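Local coordinates for protein NanS-p (Escherichia phage vB_EcoP_24B, PDB 6YP6) that is a phage-encoded carbohydrate esterase of the NanS-p type that probably removes acetyl groups from sialic acids and may also bind carbohydrate, at residues L83-W94 against L113-K124. Sequence-based numbering, arbitrary orientation.
Sequences LAANQYVMAFYW and LLAAFYIQTDAK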
ATOM      1  N   LEU A  83      19.378  -1.868   7.837  1.00  7.83           N
ATOM      2  CA  LEU A  83      19.346  -1.816   6.383  1.00  8.24           C
ATOM      3  C   LEU A  83      19.925  -3.102   5.798  1.00  8.80           C
ATOM      4  O   LEU A  83      21.063  -3.479   6.110  1.00 10.25           O
ATOM      5  CB  LEU A  83      20.142  -0.620   5.883  1.00  8.66           C
ATOM      6  CG  LEU A  83      20.417  -0.538   4.382  1.00  9.31           C
ATOM      7  CD1 LEU A  83      19.139  -0.445   3.571  1.00  9.28           C
ATOM      8  CD2 LEU A  83      21.301   0.664   4.106  1.00 10.46           C
ATOM      9  N   ALA A  84      19.145  -3.762   4.940  1.00  8.86           N
ATOM     10  CA  ALA A  84      19.567  -4.950   4.212  1.00  9.30           C
ATOM     11  C   ALA A  84      19.223  -4.742   2.743  1.00  9.07           C
ATOM     12  O   ALA A  84      18.056  -4.507   2.401  1.00  9.24           O
ATOM     13  CB  ALA A  84      18.867  -6.199   4.751  1.00  9.79           C
ATOM     14  N   ALA A  85      20.223  -4.855   1.872  1.00  9.28           N
ATOM     15  CA  ALA A  85      20.004  -4.585   0.461  1.00  9.62           C
ATOM     16  C   ALA A  85      18.918  -5.502  -0.087  1.00  8.83           C
ATOM     17  O   ALA A  85      18.941  -6.717   0.127  1.00  9.15           O
ATOM     18  CB  ALA A  85      21.294  -4.829  -0.314  1.00 11.00           C
ATOM     19  N   ASN A  86      17.977  -4.913  -0.823  1.00  8.90           N
ATOM     20  CA  ASN A  86      16.949  -5.594  -1.617  1.00  9.23           C
ATOM     21  C   ASN A  86      15.803  -6.157  -0.791  1.00  8.18           C
ATOM     22  O   ASN A  86      14.882  -6.753  -1.362  1.00  8.76           O
ATOM     23  CB  ASN A  86      17.575  -6.638  -2.544  1.00 11.51           C
ATOM     24  CG  ASN A  86      18.716  -6.035  -3.353  1.00 14.76           C
ATOM     25  OD1 ASN A  86      18.590  -4.924  -3.882  1.00 17.05           O
ATOM     26  ND2 ASN A  86      19.842  -6.725  -3.407  1.00 15.46           N
ATOM     27  N   GLN A  87      15.790  -5.939   0.514  1.00  7.76           N
ATOM     28  CA  GLN A  87      14.759  -6.498   1.380  1.00  7.48           C
ATOM     29  C   GLN A  87      13.449  -5.722   1.291  1.00  6.96           C
ATOM     30  O   GLN A  87      13.432  -4.500   1.146  1.00  7.15           O
ATOM     31  CB  GLN A  87      15.305  -6.515   2.808  1.00  7.34           C
ATOM     32  CG  GLN A  87      14.450  -7.223   3.822  1.00  7.58           C
ATOM     33  CD  GLN A  87      15.235  -7.453   5.089  1.00  8.26           C
ATOM     34  OE1 GLN A  87      15.106  -6.692   6.070  1.00  9.53           O
ATOM     35  NE2 GLN A  87      16.090  -8.438   5.073  1.00  8.37           N
ATOM     36  N   TYR A  88      12.341  -6.463   1.329  1.00  6.82           N
ATOM     37  CA  TYR A  88      11.015  -5.882   1.240  1.00  6.85           C
ATOM     38  C   TYR A  88      10.479  -5.427   2.589  1.00  6.50           C
ATOM     39  O   TYR A  88      10.779  -6.014   3.629  1.00  7.14           O
ATOM     40  CB  TYR A  88      10.010  -6.893   0.658  1.00  7.42           C
ATOM     41  CG  TYR A  88      10.327  -7.264  -0.771  1.00  7.76           C
ATOM     42  CD1 TYR A  88      10.129  -6.371  -1.820  1.00  8.07           C
ATOM     43  CD2 TYR A  88      10.866  -8.511  -1.067  1.00  8.89           C
ATOM     44  CE1 TYR A  88      10.454  -6.720  -3.117  1.00  8.70           C
ATOM     45  CE2 TYR A  88      11.195  -8.870  -2.354  1.00  9.43           C
ATOM     46  CZ  TYR A  88      10.999  -7.973  -3.375  1.00  9.69           C
ATOM     47  OH  TYR A  88      11.356  -8.363  -4.638  1.00 11.73           O
ATOM     48  N   VAL A  89       9.618  -4.402   2.528  1.00  6.64           N
ATOM     49  CA  VAL A  89       8.734  -4.029   3.625  1.00  6.59           C
ATOM     50  C   VAL A  89       7.336  -4.583   3.349  1.00  6.78           C
ATOM     51  O   VAL A  89       6.882  -5.502   4.035  1.00  7.79           O
ATOM     52  CB  VAL A  89       8.698  -2.504   3.860  1.00  7.16           C
ATOM     53  CG1 VAL A  89       7.811  -2.181   5.055  1.00  7.66           C
ATOM     54  CG2 VAL A  89      10.102  -1.950   4.061  1.00  7.21           C
ATOM     55  N   MET A  90       6.637  -4.047   2.351  1.00  6.70           N
ATOM     56  CA  MET A  90       5.252  -4.448   2.108  1.00  6.60           C
ATOM     57  C   MET A  90       4.817  -3.954   0.741  1.00  6.52           C
ATOM     58  O   MET A  90       5.455  -3.093   0.134  1.00  7.21           O
ATOM     59  CB  MET A  90       4.339  -3.905   3.210  1.00  7.22           C
ATOM     60  CG  MET A  90       4.248  -2.400   3.262  1.00  7.63           C
ATOM     61  SD  MET A  90       3.400  -1.900   4.755  1.00  8.99           S
ATOM     62  CE  MET A  90       3.784  -0.162   4.772  1.00  9.89           C
ATOM     63  N   ALA A  91       3.695  -4.496   0.293  1.00  6.83           N
ATOM     64  CA  ALA A  91       3.051  -4.123  -0.950  1.00  6.59           C
ATOM     65  C   ALA A  91       1.562  -3.896  -0.718  1.00  6.42           C
ATOM     66  O   ALA A  91       0.947  -4.485   0.176  1.00  6.99           O
ATOM     67  CB  ALA A  91       3.211  -5.224  -2.011  1.00  7.20           C
ATOM     68  N   PHE A  92       0.995  -3.058  -1.581  1.00  6.25           N
ATOM     69  CA  PHE A  92      -0.425  -2.732  -1.650  1.00  6.42           C
ATOM     70  C   PHE A  92      -0.926  -3.129  -3.034  1.00  6.35           C
ATOM     71  O   PHE A  92      -0.473  -2.574  -4.039  1.00  6.70           O
ATOM     72  CB  PHE A  92      -0.645  -1.214  -1.486  1.00  6.77           C
ATOM     73  CG  PHE A  92      -0.167  -0.680  -0.172  1.00  7.59           C
ATOM     74  CD1 PHE A  92       1.170  -0.364   0.015  1.00  8.80           C
ATOM     75  CD2 PHE A  92      -1.039  -0.506   0.894  1.00  8.97           C
ATOM     76  CE1 PHE A  92       1.624   0.108   1.247  1.00 10.42           C
ATOM     77  CE2 PHE A  92      -0.577  -0.046   2.128  1.00 10.26           C
ATOM     78  CZ  PHE A  92       0.750   0.269   2.290  1.00 10.83           C
ATOM     79  N   TYR A  93      -1.860  -4.079  -3.086  1.00  6.35           N
ATOM     80  CA  TYR A  93      -2.469  -4.520  -4.329  1.00  6.60           C
ATOM     81  C   TYR A  93      -3.971  -4.303  -4.247  1.00  6.65           C
ATOM     82  O   TYR A  93      -4.618  -4.729  -3.283  1.00  7.39           O
ATOM     83  CB  TYR A  93      -2.230  -6.007  -4.591  1.00  7.59           C
ATOM     84  CG  TYR A  93      -0.820  -6.436  -4.563  1.00  9.49           C
ATOM     85  CD1 TYR A  93       0.074  -5.982  -5.501  1.00 10.96           C
ATOM     86  CD2 TYR A  93      -0.375  -7.330  -3.585  1.00 11.31           C
ATOM     87  CE1 TYR A  93       1.409  -6.396  -5.459  1.00 11.49           C
ATOM     88  CE2 TYR A  93       0.930  -7.751  -3.541  1.00 11.72           C
ATOM     89  CZ  TYR A  93       1.812  -7.273  -4.475  1.00 10.41           C
ATOM     90  OH  TYR A  93       3.123  -7.717  -4.431  1.00 11.93           O
ATOM     91  N   TRP A  94      -4.540  -3.694  -5.279  1.00  6.60           N
ATOM     92  CA  TRP A  94      -5.987  -3.482  -5.355  1.00  6.80           C
ATOM     93  C   TRP A  94      -6.452  -3.857  -6.758  1.00  6.71           C
ATOM     94  O   TRP A  94      -6.673  -2.981  -7.612  1.00  7.36           O
ATOM     95  CB  TRP A  94      -6.362  -2.049  -4.995  1.00  7.14           C
ATOM     96  CG  TRP A  94      -7.828  -1.766  -4.898  1.00  6.83           C
ATOM     97  CD1 TRP A  94      -8.886  -2.629  -5.067  1.00  7.13           C
ATOM     98  CD2 TRP A  94      -8.394  -0.488  -4.631  1.00  6.70           C
ATOM     99  NE1 TRP A  94     -10.065  -1.952  -4.924  1.00  7.16           N
ATOM    100  CE2 TRP A  94      -9.793  -0.635  -4.653  1.00  7.20           C
ATOM    101  CE3 TRP A  94      -7.847   0.775  -4.377  1.00  7.64           C
ATOM    102  CZ2 TRP A  94     -10.650   0.434  -4.432  1.00  8.04           C
ATOM    103  CZ3 TRP A  94      -8.695   1.827  -4.154  1.00  8.25           C
ATOM    104  CH2 TRP A  94     -10.084   1.656  -4.181  1.00  8.29           C
ATOM    105  N   LEU A 113      -5.395  -3.116 -11.928  1.00  8.28           N
ATOM    106  CA  LEU A 113      -5.226  -2.819 -10.512  1.00  8.37           C
ATOM    107  C   LEU A 113      -5.141  -1.312 -10.322  1.00  8.32           C
ATOM    108  O   LEU A 113      -4.453  -0.625 -11.077  1.00  9.24           O
ATOM    109  CB  LEU A 113      -3.952  -3.450  -9.912  1.00  8.71           C
ATOM    110  CG  LEU A 113      -3.899  -4.973  -9.904  1.00  9.83           C
ATOM    111  CD1 LEU A 113      -3.179  -5.441 -11.159  1.00 11.85           C
ATOM    112  CD2 LEU A 113      -3.206  -5.528  -8.706  1.00 11.48           C
ATOM    113  N   LEU A 114      -5.829  -0.816  -9.294  1.00  7.44           N
ATOM    114  CA  LEU A 114      -5.698   0.591  -8.918  1.00  7.65           C
ATOM    115  C   LEU A 114      -4.509   0.818  -7.998  1.00  7.85           C
ATOM    116  O   LEU A 114      -4.121   1.974  -7.779  1.00  8.74           O
ATOM    117  CB  LEU A 114      -6.976   1.087  -8.247  1.00  8.19           C
ATOM    118  CG  LEU A 114      -8.233   1.012  -9.116  1.00  9.47           C
ATOM    119  CD1 LEU A 114      -9.408   1.566  -8.330  1.00 10.37           C
ATOM    120  CD2 LEU A 114      -8.058   1.727 -10.445  1.00 11.29           C
ATOM    121  N   ALA A 115      -3.940  -0.257  -7.454  1.00  7.66           N
ATOM    122  CA  ALA A 115      -2.711  -0.186  -6.683  1.00  7.74           C
ATOM    123  C   ALA A 115      -1.912  -1.445  -6.940  1.00  6.92           C
ATOM    124  O   ALA A 115      -2.467  -2.544  -6.949  1.00  6.81           O
ATOM    125  CB  ALA A 115      -2.994  -0.080  -5.192  1.00  8.29           C
ATOM    126  N   ALA A 116      -0.607  -1.277  -7.130  1.00  6.73           N
ATOM    127  CA  ALA A 116       0.328  -2.401  -7.214  1.00  7.00           C
ATOM    128  C   ALA A 116       1.696  -1.858  -6.815  1.00  6.75           C
ATOM    129  O   ALA A 116       2.629  -1.793  -7.619  1.00  7.72           O
ATOM    130  CB  ALA A 116       0.340  -3.038  -8.596  1.00  7.78           C
ATOM    131  N   PHE A 117       1.772  -1.379  -5.585  1.00  6.52           N
ATOM    132  CA  PHE A 117       2.876  -0.550  -5.142  1.00  6.65           C
ATOM    133  C   PHE A 117       3.600  -1.233  -3.996  1.00  7.01           C
ATOM    134  O   PHE A 117       2.954  -1.699  -3.056  1.00  8.31           O
ATOM    135  CB  PHE A 117       2.352   0.811  -4.661  1.00  7.17           C
ATOM    136  CG  PHE A 117       1.418   1.484  -5.633  1.00  7.48           C
ATOM    137  CD1 PHE A 117       1.745   1.587  -6.967  1.00  7.87           C
ATOM    138  CD2 PHE A 117       0.199   1.981  -5.215  1.00  7.88           C
ATOM    139  CE1 PHE A 117       0.867   2.199  -7.876  1.00  8.69           C
ATOM    140  CE2 PHE A 117      -0.665   2.598  -6.100  1.00  8.16           C
ATOM    141  CZ  PHE A 117      -0.335   2.702  -7.425  1.00  8.45           C
ATOM    142  N   TYR A 118       4.925  -1.309  -4.064  1.00  6.51           N
ATOM    143  CA  TYR A 118       5.673  -1.973  -3.010  1.00  6.66           C
ATOM    144  C   TYR A 118       6.828  -1.113  -2.538  1.00  6.47           C
ATOM    145  O   TYR A 118       7.318  -0.217  -3.233  1.00  7.11           O
ATOM    146  CB  TYR A 118       6.111  -3.392  -3.421  1.00  7.16           C
ATOM    147  CG  TYR A 118       7.086  -3.484  -4.573  1.00  7.37           C
ATOM    148  CD1 TYR A 118       6.645  -3.481  -5.897  1.00  7.75           C
ATOM    149  CD2 TYR A 118       8.442  -3.597  -4.346  1.00  7.25           C
ATOM    150  CE1 TYR A 118       7.544  -3.575  -6.948  1.00  7.96           C
ATOM    151  CE2 TYR A 118       9.346  -3.696  -5.386  1.00  7.82           C
ATOM    152  CZ  TYR A 118       8.888  -3.676  -6.689  1.00  8.06           C
ATOM    153  OH  TYR A 118       9.740  -3.749  -7.765  1.00  8.65           O
ATOM    154  N   ILE A 119       7.247  -1.423  -1.322  1.00  6.76           N
ATOM    155  CA  ILE A 119       8.256  -0.671  -0.597  1.00  6.44           C
ATOM    156  C   ILE A 119       9.401  -1.638  -0.300  1.00  6.75           C
ATOM    157  O   ILE A 119       9.179  -2.726   0.245  1.00  6.85           O
ATOM    158  CB  ILE A 119       7.662  -0.071   0.690  1.00  6.99           C
ATOM    159  CG1 ILE A 119       6.505   0.876   0.382  1.00  7.95           C
ATOM    160  CG2 ILE A 119       8.753   0.614   1.508  1.00  8.15           C
ATOM    161  CD1 ILE A 119       5.715   1.272   1.601  1.00  9.29           C
ATOM    162  N   GLN A 120      10.618  -1.246  -0.688  1.00  6.63           N
ATOM    163  CA  GLN A 120      11.790  -2.109  -0.681  1.00  6.99           C
ATOM    164  C   GLN A 120      13.013  -1.221  -0.529  1.00  7.10           C
ATOM    165  O   GLN A 120      13.027  -0.108  -1.055  1.00  7.59           O
ATOM    166  CB  GLN A 120      11.862  -2.851  -2.026  1.00  7.74           C
ATOM    167  CG  GLN A 120      13.013  -3.826  -2.182  1.00  8.18           C
ATOM    168  CD  GLN A 120      13.190  -4.292  -3.604  1.00  9.37           C
ATOM    169  OE1 GLN A 120      12.815  -3.586  -4.548  1.00 10.98           O
ATOM    170  NE2 GLN A 120      13.773  -5.477  -3.777  1.00  9.73           N
ATOM    171  N   THR A 121      14.051  -1.709   0.145  1.00  6.99           N
ATOM    172  CA  THR A 121      15.315  -0.990   0.133  1.00  7.67           C
ATOM    173  C   THR A 121      16.200  -1.500  -0.994  1.00  7.95           C
ATOM    174  O   THR A 121      16.186  -2.685  -1.328  1.00  8.94           O
ATOM    175  CB  THR A 121      16.078  -1.117   1.454  1.00  7.54           C
ATOM    176  OG1 THR A 121      16.199  -2.490   1.850  1.00  8.12           O
ATOM    177  CG2 THR A 121      15.391  -0.374   2.560  1.00  8.09           C
ATOM    178  N   ASP A 122      16.979  -0.587  -1.582  1.00  8.30           N
ATOM    179  CA  ASP A 122      18.169  -0.987  -2.333  1.00  8.97           C
ATOM    180  C   ASP A 122      19.312  -1.109  -1.325  1.00  9.14           C
ATOM    181  O   ASP A 122      19.065  -1.532  -0.192  1.00 10.59           O
ATOM    182  CB  ASP A 122      18.386  -0.101  -3.566  1.00  9.30           C
ATOM    183  CG  ASP A 122      18.486   1.377  -3.268  1.00  9.34           C
ATOM    184  OD1 ASP A 122      18.931   1.751  -2.172  1.00  9.54           O
ATOM    185  OD2 ASP A 122      18.144   2.176  -4.175  1.00 10.12           O
ATOM    186  N   ALA A 123      20.556  -0.800  -1.700  1.00  9.04           N
ATOM    187  CA  ALA A 123      21.646  -0.865  -0.728  1.00  9.69           C
ATOM    188  C   ALA A 123      21.772   0.398   0.109  1.00  8.96           C
ATOM    189  O   ALA A 123      22.637   0.456   0.988  1.00  9.78           O
ATOM    190  CB  ALA A 123      22.973  -1.168  -1.422  1.00 11.14           C
ATOM    191  N   LYS A 124      20.920   1.400  -0.116  1.00  8.90           N
ATOM    192  CA  LYS A 124      21.008   2.623   0.663  1.00 10.39           C
ATOM    193  C   LYS A 124      19.678   3.278   1.010  1.00  9.06           C
ATOM    194  O   LYS A 124      19.561   3.837   2.101  1.00 10.17           O
ATOM    195  CB  LYS A 124      21.981   3.625   0.026  1.00 13.26           C
ATOM    196  CG  LYS A 124      21.601   4.120  -1.362  1.00 15.42           C
ATOM    197  CD  LYS A 124      22.763   4.927  -1.974  1.00 17.22           C
ATOM    198  CE  LYS A 124      22.341   5.664  -3.240  1.00 18.99           C
ATOM    199  NZ  LYS A 124      21.320   6.713  -2.972  1.00 20.44           N
TER
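Gln120 lies alongside the Tyr88 ring, pointing the same way, its amide plane only 11° from the ring plane and its NE2 3.6 Å from Tyr88 CE1. With CG anti to the backbone N (chi1 -179°) and the chain extended beyond it, the amide reaches the turn before the strand: Gln120 NE2 donates to Asn86 O at 2.9 Å, nearly straight (168°), with the oxygen in the amide plane but NE2 above the Asn86 carbonyl plane. Tyr118 CD2 lies 3.9 Å from Tyr88 CE1, at the edge of the Tyr88 ring. In the type II turn Ala84-Gln87, Thr121 OG1 bonds to Ala84 O (2.8 Å) and ties the turn to strand 115-121, while Gln87 N closes it from the opposite face of that carbonyl; Tyr205 OH also bonds to Thr121 OG1. On the other face of the sheet, Ile119 packs its CG2 against Val89 CG2 and its CD1 against Met90 CE (4.0 Å), where a classic beta bulge sets Val89 and Met90 opposite one residue. In a second classic bulge, Ala116 and Phe117 both face Phe92. At the far end Leu114 CD1 makes a CH-pi contact over the face of the six-membered ring of Trp94, 4.0 Å from its centroid, while Trp94 NE1 bonds to Gly61 O. The two antiparallel strands are central in a seven-stranded sheet, flanked by strands 193-197 and 125-130; Met90, Phe92, Trp94 and Ile119 touch strand 71-79 of the other sheet, as in a beta sandwich.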